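Local coordinates for protein similar to metal-dependent hydrolase (Staphylococcus aureus subsp. aureus Mu50, PDB 3ESH), which probably acts as a metal-dependent hydrolase and belongs to the metallo-beta-lactamase superfamily, at residues 34-39 with 44-49; 239-242 with 246-249. One frame throughout, in Å; residues are numbered along the deposited sequence.

Contact 1: residues 34-39 with 44-49; sequences KQYNAN and INLPTH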
ATOM      1  N   LYS A  34       1.327   3.355 -39.837  1.00 41.14           N
ATOM      2  CA  LYS A  34       2.546   3.343 -40.628  1.00 42.36           C
ATOM      3  C   LYS A  34       3.557   2.351 -40.062  1.00 42.74           C
ATOM      4  O   LYS A  34       4.524   2.012 -40.725  1.00 42.89           O
ATOM      5  CB  LYS A  34       3.159   4.743 -40.670  1.00 44.60           C
ATOM      6  CG  LYS A  34       2.337   5.744 -41.472  1.00 47.73           C
ATOM      7  CD  LYS A  34       2.909   7.153 -41.441  1.00 51.36           C
ATOM      8  CE  LYS A  34       1.973   8.106 -42.179  1.00 53.28           C
ATOM      9  NZ  LYS A  34       2.316   9.535 -41.958  1.00 54.67           N
ATOM     10  N   GLN A  35       3.335   1.890 -38.830  1.00 43.10           N
ATOM     11  CA  GLN A  35       4.242   0.928 -38.195  1.00 41.35           C
ATOM     12  C   GLN A  35       3.684  -0.508 -38.223  1.00 41.43           C
ATOM     13  O   GLN A  35       4.440  -1.477 -38.122  1.00 40.22           O
ATOM     14  CB  GLN A  35       4.516   1.327 -36.749  1.00 40.36           C
ATOM     15  CG  GLN A  35       5.070   2.725 -36.558  1.00 41.49           C
ATOM     16  CD  GLN A  35       6.335   2.990 -37.368  1.00 42.62           C
ATOM     17  OE1 GLN A  35       7.264   2.168 -37.397  1.00 41.83           O
ATOM     18  NE2 GLN A  35       6.378   4.150 -38.027  1.00 43.63           N
ATOM     19  N   TYR A  36       2.367  -0.638 -38.365  1.00 40.12           N
ATOM     20  CA  TYR A  36       1.731  -1.946 -38.390  1.00 40.70           C
ATOM     21  C   TYR A  36       0.514  -1.816 -39.291  1.00 41.13           C
ATOM     22  O   TYR A  36      -0.181  -0.809 -39.238  1.00 42.98           O
ATOM     23  CB  TYR A  36       1.294  -2.360 -36.976  1.00 38.71           C
ATOM     24  CG  TYR A  36       1.316  -3.860 -36.741  1.00 34.85           C
ATOM     25  CD1 TYR A  36       2.462  -4.483 -36.280  1.00 32.50           C
ATOM     26  CD2 TYR A  36       0.209  -4.662 -37.044  1.00 29.48           C
ATOM     27  CE1 TYR A  36       2.519  -5.865 -36.120  1.00 32.89           C
ATOM     28  CE2 TYR A  36       0.258  -6.029 -36.892  1.00 29.79           C
ATOM     29  CZ  TYR A  36       1.415  -6.631 -36.431  1.00 31.46           C
ATOM     30  OH  TYR A  36       1.480  -7.997 -36.282  1.00 30.82           O
ATOM     31  N   ASN A  37       0.232  -2.828 -40.101  1.00 43.13           N
ATOM     32  CA  ASN A  37      -0.899  -2.751 -41.028  1.00 44.26           C
ATOM     33  C   ASN A  37      -2.255  -3.092 -40.441  1.00 43.87           C
ATOM     34  O   ASN A  37      -2.376  -4.023 -39.643  1.00 45.03           O
ATOM     35  CB  ASN A  37      -0.649  -3.654 -42.245  1.00 46.75           C
ATOM     36  CG  ASN A  37       0.608  -3.272 -43.011  1.00 49.71           C
ATOM     37  OD1 ASN A  37       1.734  -3.501 -42.547  1.00 51.98           O
ATOM     38  ND2 ASN A  37       0.422  -2.674 -44.186  1.00 50.08           N
ATOM     39  N   ALA A  38      -3.276  -2.340 -40.848  1.00 44.95           N
ATOM     40  CA  ALA A  38      -4.651  -2.565 -40.399  1.00 45.33           C
ATOM     41  C   ALA A  38      -5.539  -2.743 -41.625  1.00 46.97           C
ATOM     42  O   ALA A  38      -5.165  -2.328 -42.723  1.00 49.13           O
ATOM     43  CB  ALA A  38      -5.133  -1.396 -39.589  1.00 44.59           C
ATOM     44  N   ASN A  39      -6.702  -3.367 -41.448  1.00 46.06           N
ATOM     45  CA  ASN A  39      -7.615  -3.567 -42.571  1.00 45.27           C
ATOM     46  C   ASN A  39      -8.759  -2.562 -42.550  1.00 45.50           C
ATOM     47  O   ASN A  39      -8.742  -1.603 -41.776  1.00 45.43           O
ATOM     48  CB  ASN A  39      -8.176  -4.995 -42.585  1.00 44.77           C
ATOM     49  CG  ASN A  39      -9.031  -5.309 -41.371  1.00 44.95           C
ATOM     50  OD1 ASN A  39      -9.456  -4.414 -40.639  1.00 48.22           O
ATOM     51  ND2 ASN A  39      -9.300  -6.586 -41.160  1.00 42.46           N
ATOM     52  N   ILE A  44      -5.748  -5.316 -36.874  1.00 37.49           N
ATOM     53  CA  ILE A  44      -4.397  -5.652 -37.314  1.00 36.60           C
ATOM     54  C   ILE A  44      -4.241  -7.142 -37.048  1.00 38.29           C
ATOM     55  O   ILE A  44      -4.859  -7.673 -36.125  1.00 39.74           O
ATOM     56  CB  ILE A  44      -3.297  -4.868 -36.563  1.00 35.75           C
ATOM     57  CG1 ILE A  44      -3.213  -5.327 -35.111  1.00 33.56           C
ATOM     58  CG2 ILE A  44      -3.565  -3.363 -36.688  1.00 32.28           C
ATOM     59  CD1 ILE A  44      -2.004  -4.796 -34.359  1.00 33.66           C
ATOM     60  N   ASN A  45      -3.427  -7.818 -37.853  1.00 40.20           N
ATOM     61  CA  ASN A  45      -3.242  -9.249 -37.717  1.00 41.87           C
ATOM     62  C   ASN A  45      -2.213  -9.632 -36.675  1.00 41.87           C
ATOM     63  O   ASN A  45      -1.050  -9.238 -36.767  1.00 42.57           O
ATOM     64  CB  ASN A  45      -2.848  -9.863 -39.055  1.00 43.33           C
ATOM     65  CG  ASN A  45      -2.936 -11.365 -39.038  1.00 45.29           C
ATOM     66  OD1 ASN A  45      -4.014 -11.924 -38.836  1.00 46.17           O
ATOM     67  ND2 ASN A  45      -1.800 -12.036 -39.234  1.00 47.25           N
ATOM     68  N   LEU A  46      -2.642 -10.425 -35.695  1.00 40.07           N
ATOM     69  CA  LEU A  46      -1.763 -10.863 -34.627  1.00 38.15           C
ATOM     70  C   LEU A  46      -1.655 -12.369 -34.479  1.00 38.75           C
ATOM     71  O   LEU A  46      -2.546 -13.016 -33.920  1.00 41.31           O
ATOM     72  CB  LEU A  46      -2.214 -10.291 -33.281  1.00 37.22           C
ATOM     73  CG  LEU A  46      -2.165  -8.783 -33.028  1.00 34.61           C
ATOM     74  CD1 LEU A  46      -2.818  -8.519 -31.694  1.00 35.19           C
ATOM     75  CD2 LEU A  46      -0.726  -8.266 -33.042  1.00 33.39           C
ATOM     76  N   PRO A  47      -0.560 -12.956 -34.979  1.00 38.03           N
ATOM     77  CA  PRO A  47      -0.396 -14.401 -34.851  1.00 36.01           C
ATOM     78  C   PRO A  47      -0.336 -14.757 -33.355  1.00 34.64           C
ATOM     79  O   PRO A  47       0.068 -13.936 -32.527  1.00 32.50           O
ATOM     80  CB  PRO A  47       0.955 -14.669 -35.519  1.00 35.31           C
ATOM     81  CG  PRO A  47       1.062 -13.578 -36.515  1.00 39.38           C
ATOM     82  CD  PRO A  47       0.514 -12.372 -35.796  1.00 38.31           C
ATOM     83  N   THR A  48      -0.750 -15.975 -33.026  1.00 33.45           N
ATOM     84  CA  THR A  48      -0.665 -16.466 -31.657  1.00 34.48           C
ATOM     85  C   THR A  48       0.230 -17.704 -31.811  1.00 34.07           C
ATOM     86  O   THR A  48      -0.252 -18.836 -31.867  1.00 34.19           O
ATOM     87  CB  THR A  48      -2.052 -16.855 -31.097  1.00 34.66           C
ATOM     88  OG1 THR A  48      -2.633 -17.881 -31.920  1.00 36.79           O
ATOM     89  CG2 THR A  48      -2.983 -15.646 -31.074  1.00 35.66           C
ATOM     90  N   HIS A  49       1.536 -17.458 -31.914  1.00 34.23           N
ATOM     91  CA  HIS A  49       2.529 -18.514 -32.121  1.00 34.65           C
ATOM     92  C   HIS A  49       3.391 -18.840 -30.899  1.00 35.34           C
ATOM     93  O   HIS A  49       4.327 -18.115 -30.569  1.00 35.79           O
ATOM     94  CB  HIS A  49       3.462 -18.150 -33.288  1.00 35.41           C
ATOM     95  CG  HIS A  49       2.777 -18.025 -34.617  1.00 37.70           C
ATOM     96  ND1 HIS A  49       1.498 -18.478 -34.851  1.00 37.60           N
ATOM     97  CD2 HIS A  49       3.205 -17.487 -35.785  1.00 36.05           C
ATOM     98  CE1 HIS A  49       1.163 -18.220 -36.108  1.00 36.56           C
ATOM     99  NE2 HIS A  49       2.181 -17.619 -36.692  1.00 36.92           N
TER
HETATM  100  O   HOH W   1      -1.728  -6.488 -39.844  1.00 45.63           O
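Tyr36 OH donates to Asn45 O at 2.9 Å, nearly along the C=O axis (C=O...donor angle 164°), and the carbonyl oxygen lies at the ring edge, close to the ring plane. The same hydroxyl is also hydrogen-bonded to Glu253 N, so the phenol joins two backbone groups. From the next residue, Asn37 O accepts from a water at 2.6 Å that in turn accepts from Asn45 N at 2.9 Å, linking backbones whose direct separation, Asn37 O to Asn45 N, is 4.3 Å. Both polar links thus end on Asn45. Asn37 O also receives a CA-H...O contact from Ile44.

Apolar packing centres on Ile44. A chi1 of 69° tucks CG1 in over its own main chain, flanked by N and C, and from there CD1 reaches Tyr36 CD2 at 3.5 Å, the two side chains crossing at about a right angle. Ile44 CG2 lies against Asn37 O (3.3 Å) and Ala38 CB (3.8 Å), and Trp32 of helix 29-32 touches both Ala38 and Ile44. The buried tyrosine thus spends its polar end on main-chain partners and its ring on aliphatic carbon, fastening the loop after helix 29-32 to strand 43-47 mainly by side-chain and water-mediated links.

Contact 2: residues 239-242 with 246-249; sequences YFIQ and WFLF
Phe247 sets the far end of its ring against two neighbouring side chains of helix 226-242, Phe240 and Ile241. Its CZ comes to 3.5 Å from Phe240 CB, so it is the base of that phenylalanine side chain, more than its ring, that receives the contact. The Phe240 side chain turns its ring elsewhere; it packs on Val202 of strand 199-203, and its ring meets that of Tyr245. On the Ile241 side the contact is made at the Phe247 ring edge: Ile241 CG1 lies near the ring plane, 3.8 Å from Phe247 CE2, and the two side chains cross at about a right angle. With chi1 at -73°, Ile241 CG1 is turned from the carbonyl carbon, and this methylene meets the aromatic edge.

Phe247 is packed further by Val202 and Val258 from the strands flanking 246-248, and its ring meets that of Phe208 with the planes at about 70°. All three residues that touch across the segments are buried, and everything they bring together is carbon. Cohesion between the end of the helix and the strand following it therefore rests here on dispersion and on exclusion of water, with one aromatic ring resting against two consecutive helical residues.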
ATOM      1  N   TYR A 239      18.209  -2.016 -21.300  1.00 38.23           N
ATOM      2  CA  TYR A 239      19.128  -2.977 -20.694  1.00 37.73           C
ATOM      3  C   TYR A 239      19.345  -4.186 -21.601  1.00 38.22           C
ATOM      4  O   TYR A 239      20.477  -4.572 -21.868  1.00 39.45           O
ATOM      5  CB  TYR A 239      18.585  -3.452 -19.346  1.00 38.27           C
ATOM      6  CG  TYR A 239      19.393  -4.572 -18.727  1.00 38.58           C
ATOM      7  CD1 TYR A 239      20.647  -4.326 -18.163  1.00 37.12           C
ATOM      8  CD2 TYR A 239      18.935  -5.888 -18.770  1.00 38.88           C
ATOM      9  CE1 TYR A 239      21.425  -5.360 -17.664  1.00 38.23           C
ATOM     10  CE2 TYR A 239      19.705  -6.929 -18.279  1.00 40.35           C
ATOM     11  CZ  TYR A 239      20.950  -6.661 -17.726  1.00 41.13           C
ATOM     12  OH  TYR A 239      21.721  -7.703 -17.249  1.00 41.62           O
ATOM     13  N   PHE A 240      18.254  -4.786 -22.061  1.00 37.93           N
ATOM     14  CA  PHE A 240      18.341  -5.939 -22.933  1.00 39.11           C
ATOM     15  C   PHE A 240      19.082  -5.611 -24.229  1.00 40.58           C
ATOM     16  O   PHE A 240      19.772  -6.469 -24.797  1.00 41.29           O
ATOM     17  CB  PHE A 240      16.948  -6.474 -23.253  1.00 39.33           C
ATOM     18  CG  PHE A 240      16.267  -7.128 -22.086  1.00 38.93           C
ATOM     19  CD1 PHE A 240      16.954  -8.051 -21.290  1.00 38.88           C
ATOM     20  CD2 PHE A 240      14.939  -6.837 -21.785  1.00 37.27           C
ATOM     21  CE1 PHE A 240      16.323  -8.676 -20.213  1.00 37.91           C
ATOM     22  CE2 PHE A 240      14.299  -7.456 -20.711  1.00 37.33           C
ATOM     23  CZ  PHE A 240      14.990  -8.373 -19.925  1.00 36.97           C
ATOM     24  N   ILE A 241      18.938  -4.377 -24.700  1.00 39.43           N
ATOM     25  CA  ILE A 241      19.620  -3.957 -25.915  1.00 41.10           C
ATOM     26  C   ILE A 241      21.108  -3.800 -25.622  1.00 40.92           C
ATOM     27  O   ILE A 241      21.951  -4.279 -26.367  1.00 39.97           O
ATOM     28  CB  ILE A 241      19.041  -2.629 -26.457  1.00 40.97           C
ATOM     29  CG1 ILE A 241      17.659  -2.883 -27.072  1.00 42.02           C
ATOM     30  CG2 ILE A 241      19.971  -2.033 -27.502  1.00 40.57           C
ATOM     31  CD1 ILE A 241      16.974  -1.635 -27.607  1.00 41.32           C
ATOM     32  N   GLN A 242      21.421  -3.147 -24.513  1.00 42.37           N
ATOM     33  CA  GLN A 242      22.809  -2.930 -24.118  1.00 43.04           C
ATOM     34  C   GLN A 242      23.517  -4.282 -23.966  1.00 44.12           C
ATOM     35  O   GLN A 242      24.704  -4.405 -24.244  1.00 44.10           O
ATOM     36  CB  GLN A 242      22.848  -2.150 -22.801  1.00 43.13           C
ATOM     37  CG  GLN A 242      24.222  -1.643 -22.369  1.00 45.40           C
ATOM     38  CD  GLN A 242      25.151  -2.749 -21.893  1.00 46.78           C
ATOM     39  OE1 GLN A 242      24.786  -3.569 -21.047  1.00 47.67           O
ATOM     40  NE2 GLN A 242      26.365  -2.771 -22.429  1.00 47.59           N
ATOM     41  N   TRP A 246      18.272 -10.974 -27.835  1.00 44.84           N
ATOM     42  CA  TRP A 246      17.430 -11.233 -28.984  1.00 44.79           C
ATOM     43  C   TRP A 246      16.027 -11.067 -28.423  1.00 44.17           C
ATOM     44  O   TRP A 246      15.710 -11.627 -27.374  1.00 43.89           O
ATOM     45  CB  TRP A 246      17.587 -12.669 -29.475  1.00 47.14           C
ATOM     46  CG  TRP A 246      18.667 -12.860 -30.476  1.00 48.27           C
ATOM     47  CD1 TRP A 246      19.946 -13.273 -30.240  1.00 49.33           C
ATOM     48  CD2 TRP A 246      18.566 -12.645 -31.880  1.00 49.73           C
ATOM     49  NE1 TRP A 246      20.646 -13.331 -31.416  1.00 50.84           N
ATOM     50  CE2 TRP A 246      19.819 -12.947 -32.441  1.00 50.15           C
ATOM     51  CE3 TRP A 246      17.531 -12.220 -32.722  1.00 50.89           C
ATOM     52  CZ2 TRP A 246      20.071 -12.845 -33.814  1.00 50.07           C
ATOM     53  CZ3 TRP A 246      17.783 -12.118 -34.086  1.00 50.68           C
ATOM     54  CH2 TRP A 246      19.045 -12.429 -34.616  1.00 50.76           C
ATOM     55  N   PHE A 247      15.190 -10.289 -29.094  1.00 42.98           N
ATOM     56  CA  PHE A 247      13.829 -10.101 -28.625  1.00 41.09           C
ATOM     57  C   PHE A 247      12.939 -11.063 -29.386  1.00 41.34           C
ATOM     58  O   PHE A 247      12.877 -11.017 -30.614  1.00 40.53           O
ATOM     59  CB  PHE A 247      13.379  -8.664 -28.863  1.00 40.89           C
ATOM     60  CG  PHE A 247      13.950  -7.672 -27.881  1.00 42.11           C
ATOM     61  CD1 PHE A 247      13.265  -7.356 -26.717  1.00 41.61           C
ATOM     62  CD2 PHE A 247      15.166  -7.044 -28.129  1.00 42.41           C
ATOM     63  CE1 PHE A 247      13.769  -6.432 -25.818  1.00 38.89           C
ATOM     64  CE2 PHE A 247      15.686  -6.113 -27.235  1.00 40.15           C
ATOM     65  CZ  PHE A 247      14.987  -5.807 -26.078  1.00 40.74           C
ATOM     66  N   LEU A 248      12.272 -11.953 -28.657  1.00 40.99           N
ATOM     67  CA  LEU A 248      11.372 -12.931 -29.259  1.00 40.30           C
ATOM     68  C   LEU A 248       9.931 -12.417 -29.198  1.00 41.92           C
ATOM     69  O   LEU A 248       9.523 -11.789 -28.218  1.00 42.69           O
ATOM     70  CB  LEU A 248      11.475 -14.265 -28.529  1.00 41.56           C
ATOM     71  CG  LEU A 248      12.878 -14.865 -28.391  1.00 42.98           C
ATOM     72  CD1 LEU A 248      12.804 -16.237 -27.720  1.00 42.60           C
ATOM     73  CD2 LEU A 248      13.512 -14.976 -29.763  1.00 42.26           C
ATOM     74  N   PHE A 249       9.159 -12.691 -30.246  1.00 41.40           N
ATOM     75  CA  PHE A 249       7.780 -12.245 -30.316  1.00 39.78           C
ATOM     76  C   PHE A 249       6.793 -13.374 -30.505  1.00 40.14           C
ATOM     77  O   PHE A 249       7.104 -14.401 -31.098  1.00 41.15           O
ATOM     78  CB  PHE A 249       7.633 -11.223 -31.431  1.00 38.13           C
ATOM     79  CG  PHE A 249       8.386  -9.956 -31.168  1.00 38.42           C
ATOM     80  CD1 PHE A 249       7.850  -8.979 -30.319  1.00 34.72           C
ATOM     81  CD2 PHE A 249       9.666  -9.767 -31.703  1.00 36.60           C
ATOM     82  CE1 PHE A 249       8.576  -7.836 -30.004  1.00 35.75           C
ATOM     83  CE2 PHE A 249      10.394  -8.629 -31.396  1.00 36.05           C
ATOM     84  CZ  PHE A 249       9.852  -7.659 -30.541  1.00 35.45           C
TER

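How the contacts relate
From the N terminus, the chain first forms contact 1, where strand 43-47, partner of 15-19 in a two-stranded antiparallel sheet, folds back beside the loop that follows helix 29-32. Contact 2 opens after the first large sheet is complete and the second partly built; it closes the short connection from helix 226-242 into strand 246-248, which lies between 199-203 and 255-259 in the second large sheet. The two loops are in series, neither enclosing the other. The centres of contacts 1 and 2 are about 21 Å apart, and the nearest atoms of contacts 1 and 2 about 5 Å, without touching. The segment just beyond 246-249 links them: Tyr250 and His251 hydrogen-bond to His49 and Pro47.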